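Local coordinates for uncharacterized protein lp_2664 (Lactobacillus plantarum WCFS1, PDB 2PJQ) that is of unknown function but carries an HD domain, the fold of metal-dependent phosphohydrolases, and so probably hydrolyses a phosphate ester or anhydride, at residues R37-A42 with A59-D64; R44-E49 with G121-D126; V83-Q88 with D93-I98. All blocks are in the same frame, centred on the assembly; numbering follows the deposited sequence.

Interaction 1: residues R37-A42 with A59-D64; sequences RVNRLA and AAWLHD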
loop_
_atom_site.group_PDB
_atom_site.type_symbol
_atom_site.label_atom_id
_atom_site.label_comp_id
_atom_site.label_asym_id
_atom_site.label_seq_id
_atom_site.Cartn_x
_atom_site.Cartn_y
_atom_site.Cartn_z
ATOM N N ARG B 37 18.227 -1.391 3.544
ATOM C CA ARG B 37 17.766 -1.588 4.915
ATOM C C ARG B 37 18.112 -3.006 5.390
ATOM O O ARG B 37 18.648 -3.201 6.491
ATOM C CB ARG B 37 16.260 -1.390 5.018
ATOM C CG ARG B 37 15.821 0.032 5.276
ATOM C CD ARG B 37 14.381 0.028 5.714
ATOM N NE ARG B 37 13.518 -0.522 4.685
ATOM C CZ ARG B 37 13.243 0.117 3.560
ATOM N NH1 ARG B 37 13.772 1.314 3.360
ATOM N NH2 ARG B 37 12.454 -0.436 2.642
ATOM N N VAL B 38 17.784 -3.996 4.564
ATOM C CA VAL B 38 18.096 -5.363 4.904
ATOM C C VAL B 38 19.604 -5.452 5.074
ATOM O O VAL B 38 20.087 -5.949 6.077
ATOM C CB VAL B 38 17.658 -6.358 3.799
ATOM C CG1 VAL B 38 18.406 -7.673 3.970
ATOM C CG2 VAL B 38 16.156 -6.630 3.882
ATOM N N ASN B 39 20.353 -4.962 4.098
ATOM C CA ASN B 39 21.801 -5.032 4.184
ATOM C C ASN B 39 22.272 -4.544 5.544
ATOM O O ASN B 39 22.840 -5.297 6.326
ATOM C CB ASN B 39 22.444 -4.180 3.104
ATOM C CG ASN B 39 23.945 -4.344 3.055
ATOM O OD1 ASN B 39 24.446 -5.384 2.630
ATOM N ND2 ASN B 39 24.674 -3.321 3.496
ATOM N N ARG B 40 22.028 -3.270 5.817
ATOM C CA ARG B 40 22.412 -2.655 7.078
ATOM C C ARG B 40 21.951 -3.448 8.306
ATOM O O ARG B 40 22.606 -3.423 9.345
ATOM C CB ARG B 40 21.887 -1.219 7.094
ATOM C CG ARG B 40 21.329 -0.715 8.408
ATOM C CD ARG B 40 20.809 0.700 8.197
ATOM N NE ARG B 40 19.879 0.764 7.072
ATOM C CZ ARG B 40 19.344 1.883 6.593
ATOM N NH1 ARG B 40 19.641 3.060 7.140
ATOM N NH2 ARG B 40 18.512 1.827 5.561
ATOM N N LEU B 41 20.831 -4.157 8.180
ATOM C CA LEU B 41 20.302 -4.991 9.272
ATOM C C LEU B 41 21.111 -6.285 9.369
ATOM O O LEU B 41 21.450 -6.741 10.462
ATOM C CB LEU B 41 18.831 -5.352 9.016
ATOM C CG LEU B 41 17.700 -4.372 9.335
ATOM C CD1 LEU B 41 16.447 -4.807 8.593
ATOM C CD2 LEU B 41 17.446 -4.327 10.838
ATOM N N ALA B 42 21.404 -6.877 8.211
ATOM C CA ALA B 42 22.163 -8.115 8.139
ATOM C C ALA B 42 23.503 -7.917 8.809
ATOM O O ALA B 42 23.952 -8.759 9.585
ATOM C CB ALA B 42 22.366 -8.518 6.687
ATOM N N ALA B 59 24.438 -13.134 0.352
ATOM C CA ALA B 59 23.143 -13.790 0.269
ATOM C C ALA B 59 22.045 -12.793 0.559
ATOM O O ALA B 59 20.933 -12.938 0.067
ATOM C CB ALA B 59 23.061 -14.965 1.247
ATOM N N ALA B 60 22.337 -11.780 1.363
ATOM C CA ALA B 60 21.318 -10.784 1.679
ATOM C C ALA B 60 20.995 -9.980 0.433
ATOM O O ALA B 60 19.837 -9.760 0.101
ATOM C CB ALA B 60 21.809 -9.870 2.766
ATOM N N TRP B 61 22.047 -9.553 -0.258
ATOM C CA TRP B 61 21.923 -8.764 -1.478
ATOM C C TRP B 61 21.181 -9.521 -2.555
ATOM O O TRP B 61 20.345 -8.959 -3.259
ATOM C CB TRP B 61 23.308 -8.408 -2.038
ATOM C CG TRP B 61 24.064 -7.336 -1.312
ATOM C CD1 TRP B 61 25.280 -7.461 -0.696
ATOM C CD2 TRP B 61 23.676 -5.975 -1.166
ATOM N NE1 TRP B 61 25.680 -6.249 -0.173
ATOM C CE2 TRP B 61 24.711 -5.318 -0.446
ATOM C CE3 TRP B 61 22.556 -5.235 -1.573
ATOM C CZ2 TRP B 61 24.653 -3.959 -0.126
ATOM C CZ3 TRP B 61 22.500 -3.884 -1.257
ATOM C CH2 TRP B 61 23.545 -3.260 -0.538
ATOM N N LEU B 62 21.480 -10.811 -2.663
ATOM C CA LEU B 62 20.910 -11.644 -3.715
ATOM C C LEU B 62 19.601 -12.408 -3.527
ATOM O O LEU B 62 19.162 -13.073 -4.454
ATOM C CB LEU B 62 21.995 -12.622 -4.192
ATOM C CG LEU B 62 23.320 -12.023 -4.705
ATOM C CD1 LEU B 62 24.356 -13.131 -4.858
ATOM C CD2 LEU B 62 23.114 -11.306 -6.034
ATOM N N HIS B 63 18.951 -12.333 -2.372
ATOM C CA HIS B 63 17.704 -13.090 -2.227
ATOM C C HIS B 63 16.564 -12.693 -3.166
ATOM O O HIS B 63 15.931 -13.556 -3.768
ATOM C CB HIS B 63 17.145 -13.029 -0.816
ATOM C CG HIS B 63 15.730 -13.512 -0.736
ATOM N ND1 HIS B 63 14.708 -12.748 -0.217
ATOM C CD2 HIS B 63 15.152 -14.647 -1.205
ATOM C CE1 HIS B 63 13.562 -13.389 -0.374
ATOM N NE2 HIS B 63 13.804 -14.543 -0.974
ATOM N N ASP B 64 16.279 -11.402 -3.265
ATOM C CA ASP B 64 15.194 -10.952 -4.114
ATOM C C ASP B 64 15.457 -11.062 -5.600
ATOM O O ASP B 64 14.537 -11.184 -6.386
ATOM C CB ASP B 64 14.844 -9.499 -3.795
ATOM C CG ASP B 64 14.137 -9.349 -2.476
ATOM O OD1 ASP B 64 13.379 -10.271 -2.093
ATOM O OD2 ASP B 64 14.321 -8.299 -1.825
#

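Interaction 2: residues R44-E49 with G121-D126; sequences RLAKDE and GQVVQD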
loop_
_atom_site.group_PDB
_atom_site.type_symbol
_atom_site.label_atom_id
_atom_site.label_comp_id
_atom_site.label_asym_id
_atom_site.label_seq_id
_atom_site.Cartn_x
_atom_site.Cartn_y
_atom_site.Cartn_z
ATOM N N ARG B 44 24.489 -5.662 11.152
ATOM C CA ARG B 44 24.476 -5.587 12.603
ATOM C C ARG B 44 24.254 -6.975 13.211
ATOM O O ARG B 44 24.999 -7.410 14.091
ATOM C CB ARG B 44 23.389 -4.642 13.114
ATOM C CG ARG B 44 23.397 -4.598 14.627
ATOM C CD ARG B 44 22.137 -4.064 15.243
ATOM N NE ARG B 44 22.131 -4.406 16.661
ATOM C CZ ARG B 44 21.126 -4.163 17.500
ATOM N NH1 ARG B 44 20.020 -3.565 17.076
ATOM N NH2 ARG B 44 21.223 -4.531 18.769
ATOM N N LEU B 45 23.220 -7.657 12.730
ATOM C CA LEU B 45 22.861 -8.990 13.211
ATOM C C LEU B 45 23.989 -10.001 13.058
ATOM O O LEU B 45 24.231 -10.798 13.958
ATOM C CB LEU B 45 21.615 -9.495 12.467
ATOM C CG LEU B 45 20.262 -9.689 13.177
ATOM C CD1 LEU B 45 19.935 -8.554 14.156
ATOM C CD2 LEU B 45 19.190 -9.790 12.094
ATOM N N ALA B 46 24.672 -9.978 11.919
ATOM C CA ALA B 46 25.758 -10.922 11.698
ATOM C C ALA B 46 26.807 -10.748 12.794
ATOM O O ALA B 46 27.234 -11.719 13.432
ATOM C CB ALA B 46 26.388 -10.710 10.315
ATOM N N LYS B 47 27.207 -9.502 13.028
ATOM C CA LYS B 47 28.207 -9.228 14.039
ATOM C C LYS B 47 27.775 -9.663 15.434
ATOM O O LYS B 47 28.525 -10.336 16.141
ATOM C CB LYS B 47 28.567 -7.759 13.974
ATOM C CG LYS B 47 29.060 -7.435 12.561
ATOM C CD LYS B 47 29.763 -6.095 12.450
ATOM C CE LYS B 47 30.230 -5.864 11.021
ATOM N NZ LYS B 47 31.059 -4.627 10.900
ATOM N N ASP B 48 26.560 -9.307 15.824
ATOM C CA ASP B 48 26.054 -9.706 17.122
ATOM C C ASP B 48 26.137 -11.223 17.305
ATOM O O ASP B 48 26.388 -11.707 18.407
ATOM C CB ASP B 48 24.612 -9.235 17.266
ATOM C CG ASP B 48 24.519 -7.826 17.810
ATOM O OD1 ASP B 48 25.302 -6.962 17.371
ATOM O OD2 ASP B 48 23.656 -7.580 18.676
ATOM N N GLU B 49 25.931 -11.972 16.224
ATOM C CA GLU B 49 25.975 -13.428 16.279
ATOM C C GLU B 49 27.319 -14.060 15.935
ATOM O O GLU B 49 27.522 -15.244 16.168
ATOM C CB GLU B 49 24.913 -14.020 15.361
ATOM C CG GLU B 49 23.585 -14.170 16.030
ATOM C CD GLU B 49 23.717 -14.904 17.343
ATOM O OE1 GLU B 49 24.268 -16.021 17.337
ATOM O OE2 GLU B 49 23.277 -14.364 18.381
ATOM N N GLY B 121 22.482 -17.948 7.297
ATOM C CA GLY B 121 21.136 -18.015 6.739
ATOM C C GLY B 121 20.100 -17.438 7.700
ATOM O O GLY B 121 19.259 -16.628 7.330
ATOM N N GLN B 122 20.160 -17.867 8.952
ATOM C CA GLN B 122 19.235 -17.377 9.950
ATOM C C GLN B 122 19.352 -15.876 9.998
ATOM O O GLN B 122 18.369 -15.177 10.207
ATOM C CB GLN B 122 19.577 -17.963 11.310
ATOM C CG GLN B 122 19.370 -19.470 11.377
ATOM C CD GLN B 122 19.906 -20.086 12.654
ATOM O OE1 GLN B 122 20.073 -19.410 13.679
ATOM N NE2 GLN B 122 20.167 -21.385 12.603
ATOM N N VAL B 123 20.559 -15.367 9.790
ATOM C CA VAL B 123 20.744 -13.929 9.818
ATOM C C VAL B 123 20.111 -13.237 8.606
ATOM O O VAL B 123 19.457 -12.212 8.754
ATOM C CB VAL B 123 22.236 -13.559 9.926
ATOM C CG1 VAL B 123 22.424 -12.065 9.695
ATOM C CG2 VAL B 123 22.748 -13.906 11.315
ATOM N N VAL B 124 20.287 -13.787 7.409
ATOM C CA VAL B 124 19.693 -13.163 6.232
ATOM C C VAL B 124 18.176 -13.153 6.447
ATOM O O VAL B 124 17.524 -12.110 6.365
ATOM C CB VAL B 124 20.046 -13.948 4.931
ATOM C CG1 VAL B 124 19.803 -13.083 3.696
ATOM C CG2 VAL B 124 21.489 -14.378 4.968
ATOM N N GLN B 125 17.624 -14.318 6.759
ATOM C CA GLN B 125 16.190 -14.448 6.991
ATOM C C GLN B 125 15.650 -13.437 8.013
ATOM O O GLN B 125 14.674 -12.721 7.746
ATOM C CB GLN B 125 15.871 -15.870 7.451
ATOM C CG GLN B 125 14.439 -16.051 7.877
ATOM C CD GLN B 125 14.092 -17.488 8.193
ATOM O OE1 GLN B 125 13.929 -18.314 7.293
ATOM N NE2 GLN B 125 13.975 -17.796 9.483
ATOM N N ASP B 126 16.273 -13.387 9.185
ATOM C CA ASP B 126 15.833 -12.456 10.216
ATOM C C ASP B 126 15.900 -11.023 9.719
ATOM O O ASP B 126 15.057 -10.197 10.045
ATOM C CB ASP B 126 16.693 -12.603 11.462
ATOM C CG ASP B 126 16.338 -13.830 12.261
ATOM O OD1 ASP B 126 15.249 -14.400 12.013
ATOM O OD2 ASP B 126 17.133 -14.213 13.144
#

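Interaction 3: residues V83-Q88 with D93-I98; sequences VQLNAQ and DDQTAI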
loop_
_atom_site.group_PDB
_atom_site.type_symbol
_atom_site.label_atom_id
_atom_site.label_comp_id
_atom_site.label_asym_id
_atom_site.label_seq_id
_atom_site.Cartn_x
_atom_site.Cartn_y
_atom_site.Cartn_z
ATOM N N VAL B 83 25.890 -16.604 -14.043
ATOM C CA VAL B 83 26.717 -15.933 -15.029
ATOM C C VAL B 83 27.478 -14.837 -14.302
ATOM O O VAL B 83 28.654 -14.617 -14.567
ATOM C CB VAL B 83 25.839 -15.342 -16.186
ATOM C CG1 VAL B 83 26.668 -14.474 -17.121
ATOM C CG2 VAL B 83 25.222 -16.490 -16.987
ATOM N N GLN B 84 26.824 -14.177 -13.352
ATOM C CA GLN B 84 27.478 -13.114 -12.589
ATOM C C GLN B 84 28.486 -13.666 -11.566
ATOM O O GLN B 84 29.644 -13.250 -11.517
ATOM C CB GLN B 84 26.439 -12.253 -11.863
ATOM C CG GLN B 84 27.062 -11.148 -11.006
ATOM C CD GLN B 84 28.060 -10.300 -11.796
ATOM O OE1 GLN B 84 27.866 -10.067 -12.989
ATOM N NE2 GLN B 84 29.124 -9.830 -11.130
ATOM N N LEU B 85 28.038 -14.589 -10.733
ATOM C CA LEU B 85 28.939 -15.158 -9.757
ATOM C C LEU B 85 30.113 -15.789 -10.480
ATOM O O LEU B 85 31.251 -15.690 -10.013
ATOM C CB LEU B 85 28.219 -16.198 -8.918
ATOM C CG LEU B 85 27.231 -15.639 -7.898
ATOM C CD1 LEU B 85 26.210 -16.732 -7.579
ATOM C CD2 LEU B 85 27.973 -15.158 -6.640
ATOM N N ASN B 86 29.859 -16.437 -11.618
ATOM C CA ASN B 86 30.977 -17.026 -12.355
ATOM C C ASN B 86 31.906 -15.931 -12.851
ATOM O O ASN B 86 33.112 -16.011 -12.654
ATOM C CB ASN B 86 30.509 -17.876 -13.531
ATOM C CG ASN B 86 30.362 -19.335 -13.163
ATOM O OD1 ASN B 86 31.251 -19.918 -12.552
ATOM N ND2 ASN B 86 29.242 -19.934 -13.535
ATOM N N ALA B 87 31.346 -14.896 -13.469
ATOM C CA ALA B 87 32.165 -13.798 -13.959
ATOM C C ALA B 87 32.985 -13.165 -12.831
ATOM O O ALA B 87 33.925 -12.427 -13.109
ATOM C CB ALA B 87 31.295 -12.763 -14.600
ATOM N N GLN B 88 32.638 -13.454 -11.571
ATOM C CA GLN B 88 33.357 -12.900 -10.418
ATOM C C GLN B 88 34.247 -13.927 -9.702
ATOM O O GLN B 88 34.708 -13.694 -8.578
ATOM C CB GLN B 88 32.375 -12.298 -9.397
ATOM C CG GLN B 88 31.593 -11.088 -9.879
ATOM C CD GLN B 88 32.492 -9.975 -10.408
ATOM O OE1 GLN B 88 33.690 -9.942 -10.129
ATOM N NE2 GLN B 88 31.906 -9.046 -11.161
ATOM N N ASP B 93 32.099 -23.977 -3.905
ATOM C CA ASP B 93 31.567 -24.121 -2.560
ATOM C C ASP B 93 30.874 -22.839 -2.107
ATOM O O ASP B 93 29.800 -22.892 -1.510
ATOM C CB ASP B 93 32.676 -24.521 -1.575
ATOM C CG ASP B 93 33.180 -25.953 -1.793
ATOM O OD1 ASP B 93 32.423 -26.806 -2.311
ATOM O OD2 ASP B 93 34.344 -26.232 -1.420
ATOM N N ASP B 94 31.473 -21.690 -2.406
ATOM C CA ASP B 94 30.860 -20.423 -2.027
ATOM C C ASP B 94 29.551 -20.198 -2.756
ATOM O O ASP B 94 28.605 -19.699 -2.169
ATOM C CB ASP B 94 31.804 -19.248 -2.282
ATOM C CG ASP B 94 32.880 -19.139 -1.230
ATOM O OD1 ASP B 94 32.558 -19.339 -0.036
ATOM O OD2 ASP B 94 34.039 -18.841 -1.589
ATOM N N GLN B 95 29.500 -20.557 -4.037
ATOM C CA GLN B 95 28.270 -20.430 -4.822
ATOM C C GLN B 95 27.197 -21.340 -4.222
ATOM O O GLN B 95 26.030 -20.965 -4.136
ATOM C CB GLN B 95 28.514 -20.818 -6.274
ATOM C CG GLN B 95 28.643 -19.632 -7.191
ATOM C CD GLN B 95 28.895 -20.029 -8.629
ATOM O OE1 GLN B 95 29.907 -20.653 -8.948
ATOM N NE2 GLN B 95 27.977 -19.668 -9.509
ATOM N N THR B 96 27.599 -22.532 -3.798
ATOM C CA THR B 96 26.674 -23.466 -3.179
ATOM C C THR B 96 26.090 -22.833 -1.910
ATOM O O THR B 96 24.872 -22.822 -1.721
ATOM C CB THR B 96 27.383 -24.835 -2.853
ATOM O OG1 THR B 96 27.435 -25.639 -4.030
ATOM C CG2 THR B 96 26.627 -25.620 -1.831
ATOM N N ALA B 97 26.953 -22.284 -1.061
ATOM C CA ALA B 97 26.504 -21.684 0.191
ATOM C C ALA B 97 25.547 -20.499 0.030
ATOM O O ALA B 97 24.810 -20.161 0.962
ATOM C CB ALA B 97 27.708 -21.271 1.048
ATOM N N ILE B 98 25.562 -19.881 -1.149
ATOM C CA ILE B 98 24.708 -18.743 -1.446
ATOM C C ILE B 98 23.290 -19.191 -1.786
ATOM O O ILE B 98 22.318 -18.576 -1.366
ATOM C CB ILE B 98 25.295 -17.939 -2.616
ATOM C CG1 ILE B 98 26.659 -17.390 -2.198
ATOM C CG2 ILE B 98 24.341 -16.814 -3.041
ATOM C CD1 ILE B 98 27.395 -16.610 -3.267
HETATM O O HOH W 1 28.599 -21.807 -11.414
#

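Interaction 1: residues R37-A42 with A59-D64
N39 holds CG anti to its own backbone N (chi1 -174°), and W61 holds CG anti to its carbonyl carbon; these two settings help bring the asparagine amide over one face of the indole. The amide carbon CG of N39 lies 3.1 Å above the ring plane of W61, displaced toward the rim, and the two planes are 28° apart, a tilted overlap. N39 CB also takes part, 4.1 Å from the centroid of the six-membered ring of W61 and 22° off its normal, which fits a CH-pi contact. Although N39 OD1 comes within 3.2 Å of W61 NE1, it sits above the ring, where the angle is poor for a hydrogen bond. Beside this pair, helices 32-49 and 53-62 meet through small groups, A60 CB lying 4.2 Å from both V38 CG1 and A42 CB. Helix 9-22 supplies L12, Q16 and A19 as further neighbours of W61. Segment 59-64 ends in H63 and D64, probably the HD pair of the domain, and D64 OD2 is weakly hydrogen-bonded to H34 NE2. With no hydrogen bond between 37-42 and 59-64, the contact is consistent with cohesion mainly by van der Waals packing, the amide lying against the indole.

Interaction 2: residues R44-E49 with G121-D126
A46 and V123 have the nearest CA atoms of the two helices, 6.1 Å apart; the short axes of 44-49 and 121-126 approach to 9.4 Å with N-to-C directions 144° apart, a roughly antiparallel crossing. One methyl of V123 does most of the work: CG1, set anti to the backbone N (chi1 170°), points between L45 and A46. It lies 3.9 Å from L45 CB and 3.8 Å from the backbone N of A46, so it packs against the helix backbone as well as its side chains; A46 CB is a little farther from this methyl, at 4.2 Å. One turn along, L45 extends CD2 to 3.8 Å from D126 CB, the two side chains crossing at about a right angle. The leucine thus touches the aliphatic root of the aspartate, whose carboxylate is occupied elsewhere: OD2 accepts from the backbone N of T192 and OD1 from that of N191. Those two bonds satisfy both oxygens of the buried carboxylate and tie helix 119-130 to the segment preceding helix 193-198. Helix 53-62 adds T56 against V123 and L53 against A46. This antiparallel helix packing belongs to the all-helical HD-domain fold, here joining its helices 32-49 and 119-130.

Interaction 3: residues V83-Q88 with D93-I98
L85 and Q95 run alongside one another, pointing opposite ways, and the close packing of this contact is on the leucine's side. Q95 is extended beyond CG (chi2 180°), which lays its chain along L85: Q95 CG is 3.8 Å from L85 CD1, while NE2 of Q95 approaches L85 CB to 3.5 Å. Deeper in, L85 CD2 meets I98 CD1 tip to tip at 3.7 Å, an apolar contact between two buried residues. The outer margin is looser and polar. There the exposed N86 crosses Q95 at about a right angle, with the amide planes 83° apart and N86 OD1 still 3.9 Å from Q95 OE1. A water joins the two amides instead, accepting weak hydrogen bonds from N86 ND2 and from Q95 NE2, each 2.9 Å long. With an alanine at Q95 the amide is lost, and L85 CB and CD1 would probably be less covered and the water less firmly held by N86 alone. The axes of 83-87 and 93-98 stay 11.2 Å apart, their directions differing by 146°, a fairly wide helical hairpin. V90, in the short connection, touches both L85 and Q95; Q84 and Q88 pack on Y18 and A14 of helix 9-22, and I98 faces helix 53-62.

Interactions 1 and 2 share helix 32-49 and adjoin, with centres 10 Å apart: V124 CG1 comes within 3.4 Å of A60 CA, and V123 CG1 within 3.6 Å of A42 O. Helices 32-49, 53-62 and 119-130 therefore pack as one bundle. Interaction 3 is peripheral, 16 Å from interaction 1 between centres, and meets it where L62 CD1 lies 4.1 Å from I98 CG2; it does not touch interaction 2, the nearest atoms being about 7 Å apart. H63 and D64 at the end of 59-64 converge with H34 and D128 in a pattern consistent with an HD-type metal site, although no metal is bound to them here. D126 lies near that group without touching it.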